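Local coordinates for latency-associated nuclear antigen (Murid herpesvirus 4, PDB 4BLG), which probably binds DNA through its C-terminal domain, the part of the viral protein in this structure, which pairs with a second copy, at residues A40-S45 against Y85-V90. Residues are numbered along the deposited sequence; the frame is centred on the assembly and turned at random.
Sequences AVMFSS and YLLSFV
Met42 runs extended through chi1 and chi2, with CG anti to the backbone N (chi1 -179°), and then bends at chi3 (-78°). The bend carries its methyl to the ring of Tyr85. Tyr85, with CG between its backbone N and carbonyl carbon (chi1 83°), brings its CD2 side to that methyl. Met42 CE lies 4.0 Å from Tyr85 CD2, and the Met42 sulfur is 5.1 Å from the ring centroid. This is an oblique Met-aromatic contact. Leu87 adds its CD2, 3.8 Å from Met42 CB. On the same face Ala40 CB meets Phe89 CD1 at 3.8 Å.

The other face is built around the Phe43 ring. Leu86 CD1 approaches its edge, 3.9 Å from Phe43 CD2. Ser88 OG also lies at that edge, 3.6 Å from Phe43 CE2, and is hydrogen-bonded to Ser65. Val41 CG1 covers one ring face, offset toward the rim.

The backbones are antiparallel and joined by four hydrogen bonds. Val41 and Ser88 exchange one pair, and Phe43 and Leu86 exchange the other. The bond from Val41 N to Ser88 O is 2.9 Å long. Met42 and Leu87 form the non-hydrogen-bonded pair between them. Met42 CA adds a CA-H...O contact to Leu86 O.

These are the two central strands of the four-stranded antiparallel sheet of the DNA-binding domain. Strand 64-70 flanks 84-90, and strand 115-122 flanks 39-45. Helices 48-57 and 93-110 pack on the Phe43 face through Leu54 and Val103. The Met42 and Tyr85 face meets the second subunit, where Tyr85 OH is hydrogen-bonded to Tyr85 OH of that chain and Met42 packs on its Pro126. The strand pair thus lies between the helices of its own chain and the partner subunit.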
# COMPACT_ATOMS: atom_id res chain seq x y z
N ALA A 40 1.96 6.38 -6.12
CA ALA A 40 1.40 5.12 -6.54
C ALA A 40 -0.09 5.29 -6.77
O ALA A 40 -0.67 6.32 -6.42
CB ALA A 40 1.64 4.06 -5.48
N VAL A 41 -0.69 4.30 -7.39
CA VAL A 41 -2.13 4.21 -7.41
C VAL A 41 -2.52 2.93 -6.71
O VAL A 41 -2.02 1.85 -7.04
CB VAL A 41 -2.70 4.22 -8.84
CG1 VAL A 41 -4.23 4.24 -8.80
CG2 VAL A 41 -2.17 5.41 -9.63
N MET A 42 -3.38 3.05 -5.72
CA MET A 42 -4.01 1.87 -5.14
C MET A 42 -5.23 1.52 -5.97
O MET A 42 -6.17 2.31 -6.07
CB MET A 42 -4.43 2.14 -3.69
CG MET A 42 -5.08 0.92 -3.03
SD MET A 42 -5.56 1.22 -1.32
CE MET A 42 -3.96 1.08 -0.51
N PHE A 43 -5.20 0.34 -6.58
CA PHE A 43 -6.36 -0.18 -7.27
C PHE A 43 -7.01 -1.21 -6.36
O PHE A 43 -6.33 -2.12 -5.90
CB PHE A 43 -5.98 -0.83 -8.61
CG PHE A 43 -5.47 0.13 -9.62
CD1 PHE A 43 -6.33 0.99 -10.30
CD2 PHE A 43 -4.11 0.17 -9.93
CE1 PHE A 43 -5.85 1.88 -11.24
CE2 PHE A 43 -3.63 1.06 -10.86
CZ PHE A 43 -4.50 1.92 -11.53
N SER A 44 -8.31 -1.08 -6.12
CA SER A 44 -9.00 -1.93 -5.19
C SER A 44 -10.32 -2.45 -5.76
O SER A 44 -10.87 -1.88 -6.70
CB SER A 44 -9.27 -1.17 -3.89
OG SER A 44 -10.04 -0.01 -4.14
N SER A 45 -10.81 -3.53 -5.18
CA SER A 45 -11.99 -4.21 -5.68
C SER A 45 -12.30 -5.41 -4.80
O SER A 45 -11.41 -5.98 -4.20
CB SER A 45 -11.73 -4.67 -7.11
OG SER A 45 -12.64 -5.67 -7.49
N TYR A 85 -6.71 -5.20 -2.82
CA TYR A 85 -6.02 -4.05 -3.39
C TYR A 85 -4.66 -4.44 -3.91
O TYR A 85 -4.15 -5.50 -3.61
CB TYR A 85 -5.83 -2.95 -2.34
CG TYR A 85 -4.62 -3.16 -1.45
CD1 TYR A 85 -4.71 -3.90 -0.27
CD2 TYR A 85 -3.38 -2.62 -1.78
CE1 TYR A 85 -3.60 -4.09 0.54
CE2 TYR A 85 -2.27 -2.80 -0.97
CZ TYR A 85 -2.38 -3.54 0.19
OH TYR A 85 -1.28 -3.73 0.99
N LEU A 86 -4.08 -3.57 -4.72
CA LEU A 86 -2.67 -3.64 -5.04
C LEU A 86 -2.19 -2.22 -5.24
O LEU A 86 -3.00 -1.31 -5.41
CB LEU A 86 -2.40 -4.49 -6.28
CG LEU A 86 -2.98 -4.06 -7.63
CD1 LEU A 86 -2.30 -2.83 -8.19
CD2 LEU A 86 -2.85 -5.21 -8.61
N LEU A 87 -0.88 -2.04 -5.18
CA LEU A 87 -0.26 -0.75 -5.36
C LEU A 87 0.58 -0.77 -6.62
O LEU A 87 1.31 -1.73 -6.86
CB LEU A 87 0.65 -0.44 -4.17
CG LEU A 87 -0.06 -0.13 -2.85
CD1 LEU A 87 0.97 0.02 -1.74
CD2 LEU A 87 -0.88 1.13 -2.99
N SER A 88 0.47 0.28 -7.41
CA SER A 88 1.27 0.41 -8.63
C SER A 88 2.10 1.64 -8.44
O SER A 88 1.57 2.75 -8.44
CB SER A 88 0.37 0.56 -9.87
OG SER A 88 -0.53 -0.52 -10.00
N PHE A 89 3.40 1.45 -8.27
CA PHE A 89 4.30 2.55 -7.97
C PHE A 89 4.79 3.24 -9.24
O PHE A 89 5.09 2.58 -10.23
CB PHE A 89 5.50 2.05 -7.16
CG PHE A 89 5.11 1.40 -5.87
CD1 PHE A 89 4.88 2.17 -4.73
CD2 PHE A 89 4.97 0.03 -5.78
CE1 PHE A 89 4.51 1.57 -3.53
CE2 PHE A 89 4.61 -0.57 -4.58
CZ PHE A 89 4.38 0.20 -3.46
N VAL A 90 4.88 4.57 -9.18
CA VAL A 90 5.34 5.39 -10.29
C VAL A 90 6.18 6.54 -9.75
O VAL A 90 6.21 6.81 -8.54
CB VAL A 90 4.18 6.01 -11.08
CG1 VAL A 90 3.37 4.94 -11.79
CG2 VAL A 90 3.29 6.84 -10.16